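Local coordinates for hypothetical protein (Staphylococcus aureus subsp. aureus, PDB 1QYI) that is of unknown function but belongs to the HAD-like hydrolase family, so it may act as a hydrolase, perhaps on phosphorylated substrates, at residues C18-L30 against N77-L89. Residues are numbered along the deposited sequence; the frame is centred on the assembly and turned at random.
Sequences CFDVSALTVYELL and NWDMLFIVFSIHL
Phe85 of helix 77-89 meets Leu29 of helix 18-30 over one face of its ring and Leu30 CD1 obliquely. Leu29 CD2 makes the CH-pi contact, 4.1 Å from the centroid of the Phe85 ring and 5° off its normal. With CG anti to the backbone N, the Phe85 ring reaches the end of helix 18-30, where the two leucines meet it.

Mostly aliphatic packing fills the middle. Val26 divides its branches: CG1 meets Val84 CG1 at 3.9 Å, and CG2 lies 3.8 Å from Leu81 CB. Ser22 OG rests on Leu81 CB at 3.3 Å. Both methyls of Leu81 reach Thr25 CG2; the hydroxyl of Thr25 bonds back to Val21 O, OG1 to O 2.9 Å.

At the N-terminal end, the Asn77 amide packs on Cys18 CB (ND2 to CB 3.3 Å) and on the Phe19 ring, the two planes 26° apart; the methyl CE of selenomethionine Met80 meets the ring edge.

The segment axes cross at -32°, 9.1 Å apart, in an all-helical region inserted between strands 3-6 and 233-237 of the parallel sheet, consistent with a cap domain as in many HAD-family proteins. Helix 49-60 touches Ser22, helix 172-195 packs on Val21 and Trp78, and helix 144-158 on Phe82 and Ile83.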
ATOM      1  N   CYS A  18      -4.765   1.642   4.083  1.00 28.66           N
ATOM      2  CA  CYS A  18      -3.464   2.223   3.783  1.00 29.12           C
ATOM      3  C   CYS A  18      -3.628   3.733   3.687  1.00 29.33           C
ATOM      4  O   CYS A  18      -2.883   4.489   4.320  1.00 31.67           O
ATOM      5  CB  CYS A  18      -2.903   1.673   2.464  1.00 30.65           C
ATOM      6  SG  CYS A  18      -2.223  -0.016   2.567  1.00 31.19           S
ATOM      7  N   PHE A  19      -4.614   4.170   2.907  1.00 25.87           N
ATOM      8  CA  PHE A  19      -4.878   5.596   2.737  1.00 25.33           C
ATOM      9  C   PHE A  19      -5.265   6.219   4.089  1.00 26.98           C
ATOM     10  O   PHE A  19      -4.969   7.391   4.353  1.00 28.84           O
ATOM     11  CB  PHE A  19      -5.992   5.799   1.703  1.00 23.41           C
ATOM     12  CG  PHE A  19      -5.793   5.004   0.433  1.00 22.96           C
ATOM     13  CD1 PHE A  19      -4.560   4.999  -0.220  1.00 22.41           C
ATOM     14  CD2 PHE A  19      -6.840   4.265  -0.111  1.00 20.84           C
ATOM     15  CE1 PHE A  19      -4.373   4.271  -1.391  1.00 22.34           C
ATOM     16  CE2 PHE A  19      -6.662   3.534  -1.282  1.00 21.98           C
ATOM     17  CZ  PHE A  19      -5.425   3.536  -1.926  1.00 21.71           C
ATOM     18  N   ASP A  20      -5.924   5.428   4.936  1.00 26.13           N
ATOM     19  CA  ASP A  20      -6.316   5.866   6.270  1.00 23.56           C
ATOM     20  C   ASP A  20      -5.036   6.125   7.063  1.00 22.54           C
ATOM     21  O   ASP A  20      -4.785   7.241   7.513  1.00 24.97           O
ATOM     22  CB  ASP A  20      -7.106   4.770   6.997  1.00 22.64           C
ATOM     23  CG  ASP A  20      -8.584   4.804   6.702  1.00 21.61           C
ATOM     24  OD1 ASP A  20      -9.024   5.488   5.741  1.00 19.83           O
ATOM     25  OD2 ASP A  20      -9.311   4.114   7.448  1.00 22.64           O
ATOM     26  N   VAL A  21      -4.228   5.084   7.238  1.00 21.39           N
ATOM     27  CA  VAL A  21      -2.995   5.237   7.994  1.00 20.89           C
ATOM     28  C   VAL A  21      -2.186   6.379   7.385  1.00 21.73           C
ATOM     29  O   VAL A  21      -1.637   7.207   8.110  1.00 19.62           O
ATOM     30  CB  VAL A  21      -2.162   3.947   8.016  1.00 20.38           C
ATOM     31  CG1 VAL A  21      -0.873   4.179   8.783  1.00 19.14           C
ATOM     32  CG2 VAL A  21      -2.971   2.837   8.679  1.00 17.86           C
ATOM     33  N   SER A  22      -2.128   6.444   6.058  1.00 21.54           N
ATOM     34  CA  SER A  22      -1.396   7.519   5.414  1.00 21.93           C
ATOM     35  C   SER A  22      -1.906   8.877   5.934  1.00 22.65           C
ATOM     36  O   SER A  22      -1.104   9.766   6.264  1.00 21.88           O
ATOM     37  CB  SER A  22      -1.547   7.429   3.896  1.00 22.37           C
ATOM     38  OG  SER A  22      -0.941   8.554   3.258  1.00 25.05           O
ATOM     39  N   ALA A  23      -3.230   9.031   6.026  1.00 21.57           N
ATOM     40  CA  ALA A  23      -3.832  10.273   6.531  1.00 20.52           C
ATOM     41  C   ALA A  23      -3.467  10.510   7.998  1.00 19.11           C
ATOM     42  O   ALA A  23      -3.059  11.608   8.369  1.00 18.35           O
ATOM     43  CB  ALA A  23      -5.355  10.227   6.376  1.00 20.36           C
ATOM     44  N   LEU A  24      -3.631   9.482   8.826  1.00 20.22           N
ATOM     45  CA  LEU A  24      -3.297   9.580  10.247  1.00 20.42           C
ATOM     46  C   LEU A  24      -1.836   9.941  10.451  1.00 19.42           C
ATOM     47  O   LEU A  24      -1.477  10.603  11.420  1.00 18.95           O
ATOM     48  CB  LEU A  24      -3.564   8.260  10.970  1.00 21.32           C
ATOM     49  CG  LEU A  24      -4.998   7.910  11.339  1.00 23.46           C
ATOM     50  CD1 LEU A  24      -4.970   6.772  12.357  1.00 23.32           C
ATOM     51  CD2 LEU A  24      -5.679   9.134  11.945  1.00 24.87           C
ATOM     52  N   THR A  25      -0.984   9.497   9.539  1.00 20.46           N
ATOM     53  CA  THR A  25       0.431   9.796   9.669  1.00 19.17           C
ATOM     54  C   THR A  25       0.657  11.294   9.571  1.00 18.59           C
ATOM     55  O   THR A  25       1.208  11.907  10.487  1.00 19.04           O
ATOM     56  CB  THR A  25       1.238   9.071   8.608  1.00 16.51           C
ATOM     57  OG1 THR A  25       1.167   7.664   8.870  1.00 18.44           O
ATOM     58  CG2 THR A  25       2.687   9.508   8.647  1.00 14.08           C
ATOM     59  N   VAL A  26       0.211  11.879   8.467  1.00 17.24           N
ATOM     60  CA  VAL A  26       0.349  13.311   8.249  1.00 16.10           C
ATOM     61  C   VAL A  26      -0.232  14.075   9.439  1.00 16.57           C
ATOM     62  O   VAL A  26       0.389  14.999   9.973  1.00 18.11           O
ATOM     63  CB  VAL A  26      -0.390  13.716   6.957  1.00 16.51           C
ATOM     64  CG1 VAL A  26      -0.118  15.173   6.623  1.00 15.65           C
ATOM     65  CG2 VAL A  26       0.048  12.817   5.817  1.00 10.45           C
ATOM     66  N   TYR A  27      -1.418  13.664   9.872  1.00 15.81           N
ATOM     67  CA  TYR A  27      -2.084  14.315  10.996  1.00 14.52           C
ATOM     68  C   TYR A  27      -1.289  14.198  12.317  1.00 14.11           C
ATOM     69  O   TYR A  27      -1.153  15.169  13.055  1.00 13.38           O
ATOM     70  CB  TYR A  27      -3.507  13.740  11.139  1.00 14.12           C
ATOM     71  CG  TYR A  27      -4.482  14.607  11.913  1.00 15.84           C
ATOM     72  CD1 TYR A  27      -4.775  15.920  11.511  1.00 17.51           C
ATOM     73  CD2 TYR A  27      -5.118  14.114  13.051  1.00 15.98           C
ATOM     74  CE1 TYR A  27      -5.679  16.714  12.238  1.00 18.17           C
ATOM     75  CE2 TYR A  27      -6.015  14.886  13.778  1.00 16.58           C
ATOM     76  CZ  TYR A  27      -6.292  16.179  13.379  1.00 18.78           C
ATOM     77  OH  TYR A  27      -7.154  16.933  14.148  1.00 17.12           O
ATOM     78  N   GLU A  28      -0.751  13.023  12.618  1.00 13.82           N
ATOM     79  CA  GLU A  28       0.012  12.876  13.848  1.00 15.29           C
ATOM     80  C   GLU A  28       1.295  13.687  13.812  1.00 17.48           C
ATOM     81  O   GLU A  28       1.776  14.166  14.838  1.00 20.49           O
ATOM     82  CB  GLU A  28       0.387  11.431  14.088  1.00 14.71           C
ATOM     83  CG  GLU A  28       0.875  11.179  15.495  1.00 13.35           C
ATOM     84  CD  GLU A  28       1.613   9.875  15.613  1.00 14.15           C
ATOM     85  OE1 GLU A  28       1.319   8.945  14.815  1.00 11.47           O
ATOM     86  OE2 GLU A  28       2.479   9.782  16.518  1.00 14.31           O
ATOM     87  N   LEU A  29       1.866  13.814  12.625  1.00 18.78           N
ATOM     88  CA  LEU A  29       3.090  14.577  12.445  1.00 21.65           C
ATOM     89  C   LEU A  29       2.778  16.073  12.525  1.00 24.14           C
ATOM     90  O   LEU A  29       3.683  16.914  12.566  1.00 25.66           O
ATOM     91  CB  LEU A  29       3.703  14.248  11.082  1.00 18.80           C
ATOM     92  CG  LEU A  29       5.044  13.516  11.004  1.00 20.89           C
ATOM     93  CD1 LEU A  29       5.223  12.558  12.172  1.00 23.64           C
ATOM     94  CD2 LEU A  29       5.091  12.759   9.675  1.00 21.18           C
ATOM     95  N   LEU A  30       1.495  16.409  12.577  1.00 25.47           N
ATOM     96  CA  LEU A  30       1.108  17.814  12.607  1.00 25.63           C
ATOM     97  C   LEU A  30       0.606  18.342  13.942  1.00 25.14           C
ATOM     98  O   LEU A  30       0.953  19.459  14.326  1.00 25.64           O
ATOM     99  CB  LEU A  30       0.054  18.051  11.529  1.00 23.52           C
ATOM    100  CG  LEU A  30       0.269  19.103  10.452  1.00 21.19           C
ATOM    101  CD1 LEU A  30       1.697  19.206   9.963  1.00 20.08           C
ATOM    102  CD2 LEU A  30      -0.639  18.698   9.330  1.00 22.59           C
ATOM    103  N   ASN A  77       2.203   4.686  -0.598  1.00 29.63           N
ATOM    104  CA  ASN A  77       1.627   5.461   0.500  1.00 29.26           C
ATOM    105  C   ASN A  77       2.688   6.264   1.238  1.00 27.98           C
ATOM    106  O   ASN A  77       2.429   7.393   1.646  1.00 28.61           O
ATOM    107  CB  ASN A  77       0.893   4.552   1.491  1.00 30.17           C
ATOM    108  CG  ASN A  77      -0.310   3.870   0.876  1.00 31.91           C
ATOM    109  OD1 ASN A  77      -0.178   2.901   0.128  1.00 34.66           O
ATOM    110  ND2 ASN A  77      -1.496   4.379   1.183  1.00 34.24           N
ATOM    111  N   TRP A  78       3.873   5.679   1.412  1.00 26.64           N
ATOM    112  CA  TRP A  78       4.962   6.370   2.092  1.00 25.01           C
ATOM    113  C   TRP A  78       5.238   7.682   1.356  1.00 25.86           C
ATOM    114  O   TRP A  78       5.241   8.759   1.961  1.00 26.80           O
ATOM    115  CB  TRP A  78       6.236   5.509   2.115  1.00 22.35           C
ATOM    116  CG  TRP A  78       6.109   4.209   2.884  1.00 20.79           C
ATOM    117  CD1 TRP A  78       5.279   3.958   3.953  1.00 18.58           C
ATOM    118  CD2 TRP A  78       6.885   3.013   2.697  1.00 16.87           C
ATOM    119  NE1 TRP A  78       5.496   2.693   4.434  1.00 16.63           N
ATOM    120  CE2 TRP A  78       6.475   2.087   3.685  1.00 15.47           C
ATOM    121  CE3 TRP A  78       7.888   2.631   1.791  1.00 15.94           C
ATOM    122  CZ2 TRP A  78       7.037   0.799   3.800  1.00 14.35           C
ATOM    123  CZ3 TRP A  78       8.450   1.348   1.902  1.00 16.14           C
ATOM    124  CH2 TRP A  78       8.019   0.449   2.902  1.00 11.97           C
ATOM    125  N   ASP A  79       5.447   7.596   0.044  1.00 24.96           N
ATOM    126  CA  ASP A  79       5.719   8.794  -0.738  1.00 25.79           C
ATOM    127  C   ASP A  79       4.578   9.811  -0.659  1.00 25.19           C
ATOM    128  O   ASP A  79       4.819  11.007  -0.464  1.00 24.07           O
ATOM    129  CB  ASP A  79       5.988   8.435  -2.203  1.00 26.98           C
ATOM    130  CG  ASP A  79       7.254   7.609  -2.383  1.00 29.88           C
ATOM    131  OD1 ASP A  79       8.325   8.028  -1.893  1.00 27.47           O
ATOM    132  OD2 ASP A  79       7.176   6.535  -3.020  1.00 32.67           O
HETATM  133  N   MSE A  80       3.343   9.335  -0.796  1.00 24.62           N
HETATM  134  CA  MSE A  80       2.182  10.218  -0.747  1.00 27.93           C
HETATM  135  C   MSE A  80       2.064  11.024   0.550  1.00 26.49           C
HETATM  136  O   MSE A  80       1.938  12.248   0.517  1.00 24.27           O
HETATM  137  CB  MSE A  80       0.894   9.422  -0.961  1.00 31.97           C
HETATM  138  CG  MSE A  80       0.817   8.712  -2.292  1.00 37.86           C
HETATM  139 SE   MSE A  80      -0.940   8.002  -2.627  1.00 46.69          SE
HETATM  140  CE  MSE A  80      -1.279   7.199  -0.880  1.00 44.79           C
ATOM    141  N   LEU A  81       2.095  10.336   1.687  1.00 26.50           N
ATOM    142  CA  LEU A  81       1.987  11.004   2.970  1.00 26.92           C
ATOM    143  C   LEU A  81       3.171  11.949   3.175  1.00 26.93           C
ATOM    144  O   LEU A  81       3.036  12.989   3.813  1.00 27.59           O
ATOM    145  CB  LEU A  81       1.918   9.974   4.096  1.00 25.93           C
ATOM    146  CG  LEU A  81       3.132   9.081   4.349  1.00 25.76           C
ATOM    147  CD1 LEU A  81       4.157   9.825   5.203  1.00 25.40           C
ATOM    148  CD2 LEU A  81       2.680   7.815   5.086  1.00 24.25           C
ATOM    149  N   PHE A  82       4.330  11.593   2.633  1.00 26.39           N
ATOM    150  CA  PHE A  82       5.504  12.447   2.770  1.00 25.86           C
ATOM    151  C   PHE A  82       5.314  13.777   2.041  1.00 24.97           C
ATOM    152  O   PHE A  82       5.537  14.831   2.627  1.00 24.45           O
ATOM    153  CB  PHE A  82       6.752  11.749   2.217  1.00 26.58           C
ATOM    154  CG  PHE A  82       7.990  12.618   2.212  1.00 25.96           C
ATOM    155  CD1 PHE A  82       8.659  12.911   3.401  1.00 24.70           C
ATOM    156  CD2 PHE A  82       8.497  13.126   1.014  1.00 25.46           C
ATOM    157  CE1 PHE A  82       9.813  13.686   3.399  1.00 24.91           C
ATOM    158  CE2 PHE A  82       9.654  13.905   0.999  1.00 25.90           C
ATOM    159  CZ  PHE A  82      10.317  14.185   2.198  1.00 24.93           C
ATOM    160  N   ILE A  83       4.923  13.723   0.766  1.00 24.27           N
ATOM    161  CA  ILE A  83       4.725  14.935  -0.031  1.00 23.61           C
ATOM    162  C   ILE A  83       3.648  15.836   0.574  1.00 22.82           C
ATOM    163  O   ILE A  83       3.819  17.053   0.664  1.00 24.21           O
ATOM    164  CB  ILE A  83       4.359  14.598  -1.529  1.00 24.22           C
ATOM    165  CG1 ILE A  83       5.555  14.878  -2.455  1.00 24.76           C
ATOM    166  CG2 ILE A  83       3.226  15.485  -2.029  1.00 23.22           C
ATOM    167  CD1 ILE A  83       6.762  13.980  -2.263  1.00 22.86           C
ATOM    168  N   VAL A  84       2.546  15.234   0.996  1.00 21.98           N
ATOM    169  CA  VAL A  84       1.444  15.978   1.600  1.00 22.56           C
ATOM    170  C   VAL A  84       1.895  16.671   2.891  1.00 22.63           C
ATOM    171  O   VAL A  84       1.506  17.803   3.170  1.00 22.88           O
ATOM    172  CB  VAL A  84       0.252  15.031   1.904  1.00 21.78           C
ATOM    173  CG1 VAL A  84      -0.757  15.717   2.813  1.00 20.77           C
ATOM    174  CG2 VAL A  84      -0.411  14.620   0.590  1.00 18.06           C
ATOM    175  N   PHE A  85       2.728  15.997   3.675  1.00 21.85           N
ATOM    176  CA  PHE A  85       3.189  16.578   4.918  1.00 19.66           C
ATOM    177  C   PHE A  85       4.252  17.647   4.695  1.00 19.50           C
ATOM    178  O   PHE A  85       4.402  18.562   5.514  1.00 20.24           O
ATOM    179  CB  PHE A  85       3.737  15.492   5.834  1.00 17.97           C
ATOM    180  CG  PHE A  85       4.381  16.034   7.067  1.00 17.20           C
ATOM    181  CD1 PHE A  85       3.608  16.521   8.113  1.00 13.06           C
ATOM    182  CD2 PHE A  85       5.776  16.112   7.157  1.00 17.24           C
ATOM    183  CE1 PHE A  85       4.211  17.080   9.235  1.00 17.87           C
ATOM    184  CE2 PHE A  85       6.392  16.670   8.275  1.00 16.75           C
ATOM    185  CZ  PHE A  85       5.612  17.158   9.321  1.00 16.21           C
ATOM    186  N   SER A  86       4.999  17.534   3.603  1.00 19.26           N
ATOM    187  CA  SER A  86       6.043  18.519   3.297  1.00 21.50           C
ATOM    188  C   SER A  86       5.431  19.864   2.887  1.00 22.76           C
ATOM    189  O   SER A  86       5.932  20.928   3.257  1.00 24.35           O
ATOM    190  CB  SER A  86       6.956  18.007   2.174  1.00 19.97           C
ATOM    191  OG  SER A  86       7.772  16.945   2.615  1.00 17.50           O
ATOM    192  N   ILE A  87       4.339  19.797   2.130  1.00 24.41           N
ATOM    193  CA  ILE A  87       3.637  20.983   1.657  1.00 24.15           C
ATOM    194  C   ILE A  87       3.161  21.822   2.839  1.00 24.02           C
ATOM    195  O   ILE A  87       3.204  23.052   2.801  1.00 23.26           O
ATOM    196  CB  ILE A  87       2.432  20.578   0.771  1.00 24.78           C
ATOM    197  CG1 ILE A  87       2.937  19.800  -0.439  1.00 23.63           C
ATOM    198  CG2 ILE A  87       1.670  21.813   0.311  1.00 25.34           C
ATOM    199  CD1 ILE A  87       4.003  20.555  -1.213  1.00 25.65           C
ATOM    200  N   HIS A  88       2.713  21.149   3.892  1.00 23.88           N
ATOM    201  CA  HIS A  88       2.255  21.851   5.076  1.00 25.05           C
ATOM    202  C   HIS A  88       3.438  22.305   5.906  1.00 26.20           C
ATOM    203  O   HIS A  88       3.376  23.344   6.558  1.00 27.58           O
ATOM    204  CB  HIS A  88       1.352  20.964   5.925  1.00 25.08           C
ATOM    205  CG  HIS A  88       0.033  20.674   5.291  1.00 26.75           C
ATOM    206  ND1 HIS A  88      -0.705  21.647   4.637  1.00 26.33           N
ATOM    207  CD2 HIS A  88      -0.694  19.542   5.209  1.00 27.17           C
ATOM    208  CE1 HIS A  88      -1.818  21.119   4.185  1.00 26.72           C
ATOM    209  NE2 HIS A  88      -1.845  19.838   4.515  1.00 28.35           N
ATOM    210  N   LEU A  89       4.518  21.531   5.883  1.00 26.95           N
ATOM    211  CA  LEU A  89       5.693  21.894   6.647  1.00 26.14           C
ATOM    212  C   LEU A  89       6.272  23.165   6.047  1.00 27.10           C
ATOM    213  O   LEU A  89       6.520  24.138   6.755  1.00 27.74           O
ATOM    214  CB  LEU A  89       6.734  20.771   6.613  1.00 24.84           C
ATOM    215  CG  LEU A  89       8.044  21.089   7.347  1.00 22.05           C
ATOM    216  CD1 LEU A  89       7.749  21.436   8.785  1.00 22.88           C
ATOM    217  CD2 LEU A  89       8.988  19.921   7.251  1.00 22.77           C
TER